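Long-range contacts in dermonecrotic toxin (Pasteurella multocida, PDB 2EBF), which acts as a dermonecrotic, mitogenic toxin that induces bone resorption, of which this chain is the C-terminal region containing a thiol protease-like catalytic triad: residues Ser168-Arg176 with Val552-Thr562; Leu642-Trp652 with His663-Lys672. All blocks are in the same frame, centred on the assembly; numbering follows the deposited sequence.

Contact 1. Residues Ser168-Arg176 with Val552-Thr562; sequences SESTADLIR and VTELENWQVLT
The guanidinium of R176 lies between two aliphatic side chains of 552-562: V552 CG1 rests over the centre of one face, 3.8 Å from R176 CZ, while L555 CG lies over the opposite face, displaced toward the rim. With both faces packed against carbon, the N-H groups point outward at the edge, where the polar partners lie. R176 NH2 donates to T553 O at 2.9 Å in a nearly straight bond (162°); the acceptor is in the guanidinium plane, although the donor stands above the carbonyl plane. Water 1 accepts from R176 NE and donates to the same T553 O. R176 NH1 forms a salt bridge with D173 OD1 (2.8 Å). Three partners thus fix the rotation of the group, and arginine suits the place because its long, extended chain reaches the loop with N-H groups on several sides.

CG anti to the backbone N (chi1 -167°) carries the W558 indole to the helix, where T171 CG2 meets the ring edge. A172 CB and L555 CD1 lie on the same side of the indole plane, both toward its rim; A172 CB is 3.8 Å from W558 CZ2, and its smallness brings the indole close to the helix backbone. I175 CD1 approaches W558 CH2 at 3.8 Å, and L555 CD1 also touches I175 CG2 (3.9 Å). Beyond the ring, L561 CD1 packs on T171 CB at 3.7 Å, while T171 OG1 bonds to E162.

A type II turn, L555 to W558, with N557 at its left-handed position, lets L555 and W558 both face the helix. This is loop-on-helix packing: an irregular segment between strands 537-539 and 567-568 lies along the first turns of helix 171-180, among the helices near the start of this chain.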
ATOM      1  N   SER A 168       4.314   7.852   6.245  1.00 32.93           N
ATOM      2  CA  SER A 168       4.077   9.107   5.544  1.00 32.72           C
ATOM      3  C   SER A 168       2.590   9.333   5.401  1.00 32.06           C
ATOM      4  O   SER A 168       1.808   8.410   5.613  1.00 31.87           O
ATOM      5  CB  SER A 168       4.721   9.056   4.155  1.00 33.06           C
ATOM      6  OG  SER A 168       4.217   7.931   3.448  1.00 33.98           O
ATOM      7  N   GLU A 169       2.196  10.564   5.059  1.00 31.89           N
ATOM      8  CA  GLU A 169       0.795  10.912   4.861  1.00 32.20           C
ATOM      9  C   GLU A 169       0.191  10.034   3.766  1.00 31.48           C
ATOM     10  O   GLU A 169       0.603  10.105   2.606  1.00 31.66           O
ATOM     11  CB  GLU A 169       0.661  12.422   4.534  1.00 31.86           C
ATOM     12  CG  GLU A 169      -0.621  12.843   3.827  1.00 33.98           C
ATOM     13  CD  GLU A 169      -0.672  14.346   3.513  1.00 35.02           C
ATOM     14  OE1 GLU A 169       0.226  15.090   3.966  1.00 39.48           O
ATOM     15  OE2 GLU A 169      -1.603  14.789   2.798  1.00 38.79           O
ATOM     16  N   SER A 170      -0.754   9.176   4.148  1.00 30.69           N
ATOM     17  CA  SER A 170      -1.319   8.204   3.212  1.00 29.80           C
ATOM     18  C   SER A 170      -2.750   7.808   3.552  1.00 28.80           C
ATOM     19  O   SER A 170      -3.458   7.309   2.704  1.00 28.18           O
ATOM     20  CB  SER A 170      -0.438   6.953   3.136  1.00 29.96           C
ATOM     21  OG  SER A 170      -0.255   6.385   4.419  1.00 31.05           O
ATOM     22  N   THR A 171      -3.168   8.023   4.797  1.00 28.41           N
ATOM     23  CA  THR A 171      -4.466   7.506   5.259  1.00 28.58           C
ATOM     24  C   THR A 171      -5.651   8.052   4.468  1.00 28.15           C
ATOM     25  O   THR A 171      -6.525   7.293   4.038  1.00 28.10           O
ATOM     26  CB  THR A 171      -4.663   7.738   6.784  1.00 28.62           C
ATOM     27  OG1 THR A 171      -3.583   7.126   7.500  1.00 28.66           O
ATOM     28  CG2 THR A 171      -5.974   7.137   7.280  1.00 30.02           C
ATOM     29  N   ALA A 172      -5.702   9.369   4.281  1.00 27.93           N
ATOM     30  CA  ALA A 172      -6.836   9.962   3.588  1.00 26.92           C
ATOM     31  C   ALA A 172      -7.003   9.357   2.187  1.00 27.01           C
ATOM     32  O   ALA A 172      -8.105   8.968   1.779  1.00 26.36           O
ATOM     33  CB  ALA A 172      -6.677  11.497   3.502  1.00 27.00           C
ATOM     34  N   ASP A 173      -5.901   9.285   1.450  1.00 27.12           N
ATOM     35  CA  ASP A 173      -5.946   8.770   0.086  1.00 26.75           C
ATOM     36  C   ASP A 173      -6.230   7.260   0.051  1.00 26.99           C
ATOM     37  O   ASP A 173      -6.876   6.783  -0.872  1.00 26.56           O
ATOM     38  CB  ASP A 173      -4.659   9.108  -0.660  1.00 26.49           C
ATOM     39  CG  ASP A 173      -4.582  10.566  -1.064  1.00 27.08           C
ATOM     40  OD1 ASP A 173      -5.635  11.179  -1.370  1.00 26.70           O
ATOM     41  OD2 ASP A 173      -3.462  11.101  -1.072  1.00 30.59           O
ATOM     42  N   LEU A 174      -5.751   6.516   1.046  1.00 27.52           N
ATOM     43  CA  LEU A 174      -6.073   5.076   1.116  1.00 27.98           C
ATOM     44  C   LEU A 174      -7.569   4.876   1.426  1.00 28.18           C
ATOM     45  O   LEU A 174      -8.198   3.937   0.926  1.00 27.91           O
ATOM     46  CB  LEU A 174      -5.160   4.322   2.089  1.00 27.71           C
ATOM     47  CG  LEU A 174      -3.759   3.974   1.550  1.00 28.09           C
ATOM     48  CD1 LEU A 174      -2.732   3.809   2.671  1.00 28.41           C
ATOM     49  CD2 LEU A 174      -3.781   2.724   0.660  1.00 27.20           C
ATOM     50  N   ILE A 175      -8.141   5.788   2.218  1.00 28.10           N
ATOM     51  CA  ILE A 175      -9.594   5.808   2.428  1.00 28.07           C
ATOM     52  C   ILE A 175     -10.321   6.105   1.112  1.00 28.19           C
ATOM     53  O   ILE A 175     -11.294   5.431   0.786  1.00 27.80           O
ATOM     54  CB  ILE A 175     -10.017   6.818   3.535  1.00 28.26           C
ATOM     55  CG1 ILE A 175      -9.597   6.299   4.916  1.00 28.61           C
ATOM     56  CG2 ILE A 175     -11.533   7.119   3.473  1.00 28.87           C
ATOM     57  CD1 ILE A 175      -9.671   7.369   6.043  1.00 27.70           C
ATOM     58  N   ARG A 176      -9.847   7.096   0.355  1.00 27.92           N
ATOM     59  CA  ARG A 176     -10.477   7.423  -0.931  1.00 27.94           C
ATOM     60  C   ARG A 176     -10.469   6.221  -1.883  1.00 27.84           C
ATOM     61  O   ARG A 176     -11.476   5.935  -2.540  1.00 27.59           O
ATOM     62  CB  ARG A 176      -9.811   8.638  -1.584  1.00 27.81           C
ATOM     63  CG  ARG A 176      -9.870   9.894  -0.737  1.00 27.90           C
ATOM     64  CD  ARG A 176      -9.323  11.077  -1.511  1.00 30.04           C
ATOM     65  NE  ARG A 176      -9.671  12.357  -0.903  1.00 32.26           N
ATOM     66  CZ  ARG A 176      -8.834  13.123  -0.210  1.00 33.01           C
ATOM     67  NH1 ARG A 176      -7.571  12.759  -0.020  1.00 32.50           N
ATOM     68  NH2 ARG A 176      -9.267  14.280   0.279  1.00 36.81           N
ATOM     69  N   VAL A 552      -8.899  16.499  -5.540  1.00 37.99           N
ATOM     70  CA  VAL A 552      -9.593  16.013  -4.338  1.00 38.30           C
ATOM     71  C   VAL A 552     -10.568  17.024  -3.731  1.00 38.37           C
ATOM     72  O   VAL A 552     -10.426  18.240  -3.918  1.00 38.05           O
ATOM     73  CB  VAL A 552      -8.595  15.556  -3.238  1.00 38.38           C
ATOM     74  CG1 VAL A 552      -7.784  14.343  -3.706  1.00 38.46           C
ATOM     75  CG2 VAL A 552      -7.682  16.718  -2.804  1.00 39.25           C
ATOM     76  N   THR A 553     -11.576  16.484  -3.044  1.00 38.03           N
ATOM     77  CA  THR A 553     -12.373  17.205  -2.066  1.00 38.02           C
ATOM     78  C   THR A 553     -11.920  16.656  -0.720  1.00 37.55           C
ATOM     79  O   THR A 553     -11.755  15.445  -0.564  1.00 37.10           O
ATOM     80  CB  THR A 553     -13.866  16.879  -2.215  1.00 37.98           C
ATOM     81  OG1 THR A 553     -14.272  17.083  -3.569  1.00 39.17           O
ATOM     82  CG2 THR A 553     -14.706  17.745  -1.305  1.00 39.27           C
ATOM     83  N   GLU A 554     -11.705  17.544   0.244  1.00 36.81           N
ATOM     84  CA  GLU A 554     -11.407  17.122   1.599  1.00 36.33           C
ATOM     85  C   GLU A 554     -12.418  16.068   2.083  1.00 34.58           C
ATOM     86  O   GLU A 554     -13.623  16.187   1.840  1.00 33.95           O
ATOM     87  CB  GLU A 554     -11.418  18.340   2.526  1.00 37.07           C
ATOM     88  CG  GLU A 554     -10.757  18.095   3.851  1.00 39.90           C
ATOM     89  CD  GLU A 554      -9.273  18.406   3.856  1.00 42.78           C
ATOM     90  OE1 GLU A 554      -8.650  18.551   2.780  1.00 44.56           O
ATOM     91  OE2 GLU A 554      -8.726  18.512   4.966  1.00 44.15           O
ATOM     92  N   LEU A 555     -11.925  15.027   2.745  1.00 33.38           N
ATOM     93  CA  LEU A 555     -12.823  14.090   3.424  1.00 31.92           C
ATOM     94  C   LEU A 555     -13.570  14.836   4.527  1.00 31.63           C
ATOM     95  O   LEU A 555     -13.046  15.794   5.104  1.00 31.04           O
ATOM     96  CB  LEU A 555     -12.057  12.896   3.986  1.00 32.13           C
ATOM     97  CG  LEU A 555     -11.437  11.948   2.947  1.00 31.02           C
ATOM     98  CD1 LEU A 555     -10.574  10.886   3.640  1.00 29.30           C
ATOM     99  CD2 LEU A 555     -12.513  11.293   2.046  1.00 29.28           C
ATOM    100  N   GLU A 556     -14.800  14.413   4.801  1.00 30.61           N
ATOM    101  CA  GLU A 556     -15.656  15.133   5.729  1.00 30.00           C
ATOM    102  C   GLU A 556     -14.949  15.456   7.049  1.00 29.26           C
ATOM    103  O   GLU A 556     -14.520  14.559   7.770  1.00 28.10           O
ATOM    104  CB  GLU A 556     -16.945  14.351   5.977  1.00 30.20           C
ATOM    105  CG  GLU A 556     -17.990  15.141   6.741  1.00 32.03           C
ATOM    106  CD  GLU A 556     -19.181  14.298   7.121  1.00 34.63           C
ATOM    107  OE1 GLU A 556     -19.149  13.056   6.911  1.00 34.47           O
ATOM    108  OE2 GLU A 556     -20.152  14.881   7.633  1.00 34.88           O
ATOM    109  N   ASN A 557     -14.823  16.752   7.334  1.00 28.33           N
ATOM    110  CA  ASN A 557     -14.289  17.248   8.605  1.00 28.73           C
ATOM    111  C   ASN A 557     -12.855  16.805   8.927  1.00 28.68           C
ATOM    112  O   ASN A 557     -12.450  16.812  10.097  1.00 29.04           O
ATOM    113  CB  ASN A 557     -15.251  16.900   9.763  1.00 29.00           C
ATOM    114  CG  ASN A 557     -16.604  17.563   9.623  1.00 30.16           C
ATOM    115  OD1 ASN A 557     -16.713  18.705   9.155  1.00 30.32           O
ATOM    116  ND2 ASN A 557     -17.652  16.863  10.054  1.00 31.20           N
ATOM    117  N   TRP A 558     -12.097  16.436   7.887  1.00 28.58           N
ATOM    118  CA  TRP A 558     -10.775  15.805   8.030  1.00 29.06           C
ATOM    119  C   TRP A 558      -9.813  16.637   8.855  1.00 29.30           C
ATOM    120  O   TRP A 558      -9.771  17.856   8.714  1.00 29.32           O
ATOM    121  CB  TRP A 558     -10.142  15.511   6.654  1.00 28.94           C
ATOM    122  CG  TRP A 558      -8.949  14.606   6.737  1.00 28.88           C
ATOM    123  CD1 TRP A 558      -7.639  14.948   6.569  1.00 29.17           C
ATOM    124  CD2 TRP A 558      -8.962  13.204   7.038  1.00 27.86           C
ATOM    125  NE1 TRP A 558      -6.832  13.841   6.748  1.00 29.56           N
ATOM    126  CE2 TRP A 558      -7.622  12.762   7.035  1.00 27.86           C
ATOM    127  CE3 TRP A 558      -9.979  12.283   7.331  1.00 28.63           C
ATOM    128  CZ2 TRP A 558      -7.269  11.435   7.297  1.00 27.94           C
ATOM    129  CZ3 TRP A 558      -9.626  10.956   7.588  1.00 29.28           C
ATOM    130  CH2 TRP A 558      -8.282  10.550   7.561  1.00 28.63           C
ATOM    131  N   GLN A 559      -9.072  15.961   9.731  1.00 29.11           N
ATOM    132  CA  GLN A 559      -8.007  16.577  10.508  1.00 29.53           C
ATOM    133  C   GLN A 559      -6.701  15.980  10.042  1.00 29.80           C
ATOM    134  O   GLN A 559      -6.597  14.756   9.887  1.00 29.29           O
ATOM    135  CB  GLN A 559      -8.162  16.284  12.010  1.00 29.13           C
ATOM    136  CG  GLN A 559      -9.434  16.834  12.652  1.00 30.19           C
ATOM    137  CD  GLN A 559      -9.627  18.324  12.381  1.00 32.16           C
ATOM    138  OE1 GLN A 559      -8.747  19.128  12.660  1.00 33.87           O
ATOM    139  NE2 GLN A 559     -10.776  18.685  11.865  1.00 33.54           N
ATOM    140  N   VAL A 560      -5.696  16.833   9.861  1.00 30.43           N
ATOM    141  CA  VAL A 560      -4.357  16.364   9.528  1.00 31.57           C
ATOM    142  C   VAL A 560      -3.889  15.398  10.613  1.00 31.48           C
ATOM    143  O   VAL A 560      -4.050  15.673  11.805  1.00 31.71           O
ATOM    144  CB  VAL A 560      -3.355  17.529   9.370  1.00 31.78           C
ATOM    145  CG1 VAL A 560      -1.966  16.987   9.138  1.00 31.73           C
ATOM    146  CG2 VAL A 560      -3.750  18.412   8.196  1.00 31.80           C
ATOM    147  N   LEU A 561      -3.328  14.263  10.195  1.00 31.75           N
ATOM    148  CA  LEU A 561      -2.869  13.236  11.116  1.00 31.87           C
ATOM    149  C   LEU A 561      -1.377  13.347  11.477  1.00 32.50           C
ATOM    150  O   LEU A 561      -1.001  13.121  12.620  1.00 32.12           O
ATOM    151  CB  LEU A 561      -3.142  11.841  10.548  1.00 31.32           C
ATOM    152  CG  LEU A 561      -4.581  11.436  10.213  1.00 31.51           C
ATOM    153  CD1 LEU A 561      -4.557  10.018   9.680  1.00 29.20           C
ATOM    154  CD2 LEU A 561      -5.493  11.560  11.441  1.00 32.09           C
ATOM    155  N   THR A 562      -0.534  13.669  10.495  1.00 34.10           N
ATOM    156  CA  THR A 562       0.910  13.819  10.727  1.00 35.75           C
ATOM    157  C   THR A 562       1.217  14.827  11.852  1.00 36.94           C
ATOM    158  O   THR A 562       0.584  15.889  11.922  1.00 36.76           O
ATOM    159  CB  THR A 562       1.665  14.242   9.441  1.00 35.58           C
ATOM    160  OG1 THR A 562       1.056  15.411   8.881  1.00 37.23           O
ATOM    161  CG2 THR A 562       1.643  13.128   8.413  1.00 35.84           C
TER
HETATM  162  O   HOH W   1     -12.669  12.716  -1.270  1.00 35.97           O

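Contact 2. Residues Leu642-Trp652 with His663-Lys672; sequences LEAGMGASITW and HQMHTTASFK
A648 pairs with T668, I650 with H666 and W652 with Q664 in a beta hairpin central to a six-stranded antiparallel sheet. Each of these hydrogen-bonded pairs satisfies its backbone N and O reciprocally, I650 N to H666 O (2.9 Å, 168°) being the straightest. The backbones of S649 and T651 bond outward to E720 and F718.

On the face carrying S649, T651 and T667, hydroxyls suit the place because loop backbone groups lie within their reach; S649 OG and T667 OG1 stand 2.7 Å apart. S649 OG also bonds to V722 O, T667 OG1 to K724 N, and T651 OG1 to F732 O. Facing the other way, H666 NE2 bonds to D681 OD2, consistent with the histidine-aspartate part of the catalytic triad.

The ladder breaks at 645-647, where G647, phi 92°, has backbone angles that call for glycine. G645 N still reaches S670 O at 3.1 Å, and water 3 bridges G645 O and S670 N. E677 serves the amides of M646 and G647 as well as S670 OG. Farther on the pairing is loose: K672 N donates to E643 O at 2.8 Å, and water 2 replaces the return bond, accepting from E643 N and donating to K672 O.

At the other end, chi1 of 65° folds the W652 indole over the partner strand, with Q664 CB 3.7 Å from the centroid of the W652 five-membered ring, a CH-pi contact over its face.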
ATOM      1  N   LEU A 642      33.446  28.657  14.119  1.00 32.97           N
ATOM      2  CA  LEU A 642      32.670  27.481  13.733  1.00 33.16           C
ATOM      3  C   LEU A 642      31.376  27.889  13.050  1.00 32.84           C
ATOM      4  O   LEU A 642      30.917  29.019  13.204  1.00 32.53           O
ATOM      5  CB  LEU A 642      32.338  26.597  14.942  1.00 33.78           C
ATOM      6  CG  LEU A 642      33.349  25.591  15.517  1.00 34.84           C
ATOM      7  CD1 LEU A 642      34.504  25.319  14.569  1.00 35.58           C
ATOM      8  CD2 LEU A 642      33.868  26.058  16.853  1.00 36.92           C
ATOM      9  N   GLU A 643      30.782  26.959  12.314  1.00 32.68           N
ATOM     10  CA  GLU A 643      29.539  27.240  11.607  1.00 33.48           C
ATOM     11  C   GLU A 643      28.337  26.984  12.506  1.00 32.92           C
ATOM     12  O   GLU A 643      28.200  25.903  13.070  1.00 32.64           O
ATOM     13  CB  GLU A 643      29.433  26.405  10.330  1.00 33.94           C
ATOM     14  CG  GLU A 643      30.585  26.593   9.332  1.00 37.20           C
ATOM     15  CD  GLU A 643      30.716  28.019   8.795  1.00 41.90           C
ATOM     16  OE1 GLU A 643      31.859  28.424   8.468  1.00 45.23           O
ATOM     17  OE2 GLU A 643      29.695  28.738   8.693  1.00 43.19           O
ATOM     18  N   ALA A 644      27.465  27.982  12.608  1.00 32.58           N
ATOM     19  CA  ALA A 644      26.247  27.888  13.418  1.00 32.28           C
ATOM     20  C   ALA A 644      25.304  26.792  12.941  1.00 31.52           C
ATOM     21  O   ALA A 644      25.173  26.536  11.739  1.00 31.73           O
ATOM     22  CB  ALA A 644      25.523  29.228  13.432  1.00 32.42           C
ATOM     23  N   GLY A 645      24.684  26.107  13.896  1.00 30.95           N
ATOM     24  CA  GLY A 645      23.606  25.175  13.592  1.00 29.61           C
ATOM     25  C   GLY A 645      22.301  25.794  14.075  1.00 28.90           C
ATOM     26  O   GLY A 645      22.312  26.799  14.790  1.00 28.02           O
ATOM     27  N   MET A 646      21.183  25.181  13.693  1.00 28.69           N
ATOM     28  CA  MET A 646      19.855  25.590  14.170  1.00 29.11           C
ATOM     29  C   MET A 646      19.672  25.287  15.648  1.00 28.00           C
ATOM     30  O   MET A 646      18.919  25.969  16.342  1.00 26.59           O
ATOM     31  CB  MET A 646      18.772  24.827  13.419  1.00 28.83           C
ATOM     32  CG  MET A 646      18.798  25.018  11.934  1.00 30.73           C
ATOM     33  SD  MET A 646      17.490  24.086  11.144  1.00 33.67           S
ATOM     34  CE  MET A 646      18.037  22.401  11.393  1.00 33.27           C
ATOM     35  N   GLY A 647      20.356  24.240  16.111  1.00 26.84           N
ATOM     36  CA  GLY A 647      20.208  23.777  17.483  1.00 26.32           C
ATOM     37  C   GLY A 647      19.130  22.708  17.534  1.00 25.45           C
ATOM     38  O   GLY A 647      18.646  22.247  16.494  1.00 26.23           O
ATOM     39  N   ALA A 648      18.733  22.328  18.741  1.00 24.24           N
ATOM     40  CA  ALA A 648      17.694  21.324  18.914  1.00 23.72           C
ATOM     41  C   ALA A 648      17.073  21.459  20.293  1.00 23.71           C
ATOM     42  O   ALA A 648      17.717  21.921  21.225  1.00 23.33           O
ATOM     43  CB  ALA A 648      18.274  19.912  18.727  1.00 23.17           C
ATOM     44  N   SER A 649      15.806  21.066  20.398  1.00 23.67           N
ATOM     45  CA  SER A 649      15.102  21.053  21.664  1.00 23.55           C
ATOM     46  C   SER A 649      14.346  19.743  21.805  1.00 23.62           C
ATOM     47  O   SER A 649      13.893  19.147  20.823  1.00 24.75           O
ATOM     48  CB  SER A 649      14.136  22.236  21.743  1.00 23.64           C
ATOM     49  OG  SER A 649      14.827  23.446  21.549  1.00 23.62           O
ATOM     50  N   ILE A 650      14.229  19.276  23.037  1.00 24.40           N
ATOM     51  CA  ILE A 650      13.486  18.066  23.317  1.00 24.13           C
ATOM     52  C   ILE A 650      12.579  18.308  24.513  1.00 24.06           C
ATOM     53  O   ILE A 650      12.981  18.954  25.475  1.00 23.78           O
ATOM     54  CB  ILE A 650      14.428  16.864  23.545  1.00 24.59           C
ATOM     55  CG1 ILE A 650      13.597  15.597  23.778  1.00 26.10           C
ATOM     56  CG2 ILE A 650      15.429  17.153  24.694  1.00 24.03           C
ATOM     57  CD1 ILE A 650      14.385  14.295  23.723  1.00 25.66           C
ATOM     58  N   THR A 651      11.359  17.787  24.439  1.00 24.96           N
ATOM     59  CA  THR A 651      10.377  17.963  25.506  1.00 25.69           C
ATOM     60  C   THR A 651       9.646  16.642  25.738  1.00 25.83           C
ATOM     61  O   THR A 651       9.511  15.842  24.822  1.00 26.41           O
ATOM     62  CB  THR A 651       9.391  19.112  25.189  1.00 26.22           C
ATOM     63  OG1 THR A 651       8.504  19.310  26.296  1.00 26.07           O
ATOM     64  CG2 THR A 651       8.586  18.832  23.909  1.00 25.51           C
ATOM     65  N   TRP A 652       9.178  16.417  26.960  1.00 25.34           N
ATOM     66  CA  TRP A 652       8.615  15.118  27.318  1.00 25.77           C
ATOM     67  C   TRP A 652       7.675  15.267  28.505  1.00 26.10           C
ATOM     68  O   TRP A 652       7.537  16.357  29.064  1.00 25.41           O
ATOM     69  CB  TRP A 652       9.731  14.089  27.622  1.00 25.02           C
ATOM     70  CG  TRP A 652      10.578  14.417  28.830  1.00 25.13           C
ATOM     71  CD1 TRP A 652      10.333  14.056  30.131  1.00 23.78           C
ATOM     72  CD2 TRP A 652      11.801  15.164  28.844  1.00 25.36           C
ATOM     73  NE1 TRP A 652      11.322  14.548  30.955  1.00 25.14           N
ATOM     74  CE2 TRP A 652      12.239  15.227  30.191  1.00 24.74           C
ATOM     75  CE3 TRP A 652      12.563  15.806  27.851  1.00 26.18           C
ATOM     76  CZ2 TRP A 652      13.404  15.903  30.570  1.00 24.97           C
ATOM     77  CZ3 TRP A 652      13.733  16.473  28.229  1.00 24.65           C
ATOM     78  CH2 TRP A 652      14.140  16.510  29.581  1.00 25.33           C
ATOM     79  N   HIS A 663       5.131  18.766  31.737  1.00 27.49           N
ATOM     80  CA  HIS A 663       6.066  18.796  30.611  1.00 26.93           C
ATOM     81  C   HIS A 663       7.450  19.215  31.140  1.00 26.27           C
ATOM     82  O   HIS A 663       7.556  20.078  32.026  1.00 26.19           O
ATOM     83  CB  HIS A 663       5.562  19.745  29.510  1.00 27.30           C
ATOM     84  CG  HIS A 663       5.672  21.198  29.858  1.00 28.40           C
ATOM     85  ND1 HIS A 663       4.797  21.829  30.718  1.00 28.76           N
ATOM     86  CD2 HIS A 663       6.544  22.150  29.443  1.00 29.03           C
ATOM     87  CE1 HIS A 663       5.133  23.102  30.830  1.00 29.25           C
ATOM     88  NE2 HIS A 663       6.189  23.324  30.066  1.00 29.45           N
ATOM     89  N   GLN A 664       8.500  18.582  30.616  1.00 26.01           N
ATOM     90  CA  GLN A 664       9.879  18.887  30.980  1.00 25.33           C
ATOM     91  C   GLN A 664      10.626  19.053  29.660  1.00 24.60           C
ATOM     92  O   GLN A 664      10.290  18.389  28.683  1.00 24.36           O
ATOM     93  CB  GLN A 664      10.507  17.729  31.781  1.00 26.22           C
ATOM     94  CG  GLN A 664       9.786  17.365  33.101  1.00 27.58           C
ATOM     95  CD  GLN A 664       9.820  18.479  34.151  1.00 30.79           C
ATOM     96  OE1 GLN A 664       8.802  18.783  34.787  1.00 32.97           O
ATOM     97  NE2 GLN A 664      10.986  19.083  34.342  1.00 28.51           N
ATOM     98  N   MET A 665      11.618  19.937  29.620  1.00 24.35           N
ATOM     99  CA  MET A 665      12.316  20.185  28.361  1.00 24.49           C
ATOM    100  C   MET A 665      13.803  20.496  28.507  1.00 23.96           C
ATOM    101  O   MET A 665      14.326  20.726  29.613  1.00 23.85           O
ATOM    102  CB  MET A 665      11.600  21.279  27.543  1.00 24.29           C
ATOM    103  CG  MET A 665      11.888  22.725  27.984  1.00 25.15           C
ATOM    104  SD  MET A 665      11.545  23.154  29.707  1.00 28.42           S
ATOM    105  CE  MET A 665       9.776  22.902  29.770  1.00 27.27           C
ATOM    106  N   HIS A 666      14.489  20.485  27.373  1.00 24.01           N
ATOM    107  CA  HIS A 666      15.900  20.825  27.332  1.00 23.48           C
ATOM    108  C   HIS A 666      16.198  21.320  25.930  1.00 23.50           C
ATOM    109  O   HIS A 666      15.444  21.033  24.996  1.00 23.04           O
ATOM    110  CB  HIS A 666      16.765  19.598  27.664  1.00 24.09           C
ATOM    111  CG  HIS A 666      18.235  19.902  27.779  1.00 23.25           C
ATOM    112  ND1 HIS A 666      18.714  21.071  28.333  1.00 24.26           N
ATOM    113  CD2 HIS A 666      19.324  19.165  27.460  1.00 22.51           C
ATOM    114  CE1 HIS A 666      20.036  21.048  28.329  1.00 24.46           C
ATOM    115  NE2 HIS A 666      20.431  19.907  27.791  1.00 22.50           N
ATOM    116  N   THR A 667      17.292  22.062  25.784  1.00 23.38           N
ATOM    117  CA  THR A 667      17.639  22.669  24.501  1.00 23.29           C
ATOM    118  C   THR A 667      19.154  22.799  24.392  1.00 24.20           C
ATOM    119  O   THR A 667      19.862  22.814  25.407  1.00 24.25           O
ATOM    120  CB  THR A 667      16.904  24.050  24.338  1.00 23.45           C
ATOM    121  OG1 THR A 667      16.907  24.460  22.960  1.00 24.27           O
ATOM    122  CG2 THR A 667      17.535  25.128  25.226  1.00 23.98           C
ATOM    123  N   THR A 668      19.657  22.878  23.164  1.00 23.92           N
ATOM    124  CA  THR A 668      21.089  23.001  22.946  1.00 24.32           C
ATOM    125  C   THR A 668      21.355  23.795  21.666  1.00 24.48           C
ATOM    126  O   THR A 668      20.592  23.707  20.696  1.00 24.16           O
ATOM    127  CB  THR A 668      21.769  21.588  22.864  1.00 23.94           C
ATOM    128  OG1 THR A 668      23.200  21.720  22.800  1.00 25.14           O
ATOM    129  CG2 THR A 668      21.293  20.821  21.630  1.00 24.30           C
ATOM    130  N   ALA A 669      22.425  24.588  21.694  1.00 24.15           N
ATOM    131  CA  ALA A 669      23.051  25.096  20.482  1.00 24.27           C
ATOM    132  C   ALA A 669      23.781  23.958  19.777  1.00 24.91           C
ATOM    133  O   ALA A 669      23.957  22.870  20.339  1.00 24.69           O
ATOM    134  CB  ALA A 669      24.027  26.206  20.827  1.00 24.35           C
ATOM    135  N   SER A 670      24.213  24.210  18.546  1.00 24.70           N
ATOM    136  CA  SER A 670      24.967  23.221  17.797  1.00 25.71           C
ATOM    137  C   SER A 670      25.926  23.926  16.844  1.00 26.29           C
ATOM    138  O   SER A 670      25.792  25.131  16.580  1.00 25.29           O
ATOM    139  CB  SER A 670      24.014  22.305  17.014  1.00 25.88           C
ATOM    140  OG  SER A 670      23.278  23.050  16.063  1.00 26.35           O
ATOM    141  N   PHE A 671      26.915  23.185  16.360  1.00 26.78           N
ATOM    142  CA  PHE A 671      27.717  23.662  15.241  1.00 28.29           C
ATOM    143  C   PHE A 671      27.487  22.709  14.079  1.00 29.41           C
ATOM    144  O   PHE A 671      27.040  21.575  14.273  1.00 29.32           O
ATOM    145  CB  PHE A 671      29.214  23.805  15.607  1.00 28.25           C
ATOM    146  CG  PHE A 671      29.932  22.496  15.791  1.00 28.20           C
ATOM    147  CD1 PHE A 671      30.595  21.895  14.727  1.00 29.85           C
ATOM    148  CD2 PHE A 671      29.973  21.875  17.034  1.00 29.07           C
ATOM    149  CE1 PHE A 671      31.251  20.687  14.886  1.00 29.48           C
ATOM    150  CE2 PHE A 671      30.636  20.658  17.206  1.00 28.04           C
ATOM    151  CZ  PHE A 671      31.281  20.067  16.137  1.00 30.41           C
ATOM    152  N   LYS A 672      27.782  23.180  12.872  1.00 31.08           N
ATOM    153  CA  LYS A 672      27.538  22.407  11.676  1.00 33.00           C
ATOM    154  C   LYS A 672      28.872  21.997  11.072  1.00 33.88           C
ATOM    155  O   LYS A 672      29.764  22.825  10.877  1.00 33.82           O
ATOM    156  CB  LYS A 672      26.692  23.206  10.681  1.00 33.33           C
ATOM    157  CG  LYS A 672      26.034  22.345   9.629  1.00 36.25           C
ATOM    158  CD  LYS A 672      24.672  22.878   9.253  1.00 40.29           C
ATOM    159  CE  LYS A 672      24.058  22.038   8.141  1.00 40.82           C
ATOM    160  NZ  LYS A 672      22.920  22.777   7.508  1.00 42.95           N
TER
HETATM  161  O   HOH W   2      31.564  24.423  12.154  1.00 34.47           O
HETATM  162  O   HOH W   3      23.033  26.685  17.519  1.00 30.31           O

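Overall arrangement
The two contacts follow one another along the chain and do not touch: their centres lie 32 Å apart and their nearest atoms about 15 Å. Contact 1 is a surface junction, with the side chain of I175 about 11 Å from a bound glucose. Its loop runs from strand 537-539 to strand 567-568, an edge strand of the sheet that holds contact 2, and so leads toward that sheet. Contact 2 supplies the two central strands, one of which carries H666, probably the triad histidine. The side chain of M665 is about 9 Å from the phosphonate, whose pocket includes C626, probably the triad cysteine; here it is disulfide-bonded to C620, so the triad is probably not assembled in this form.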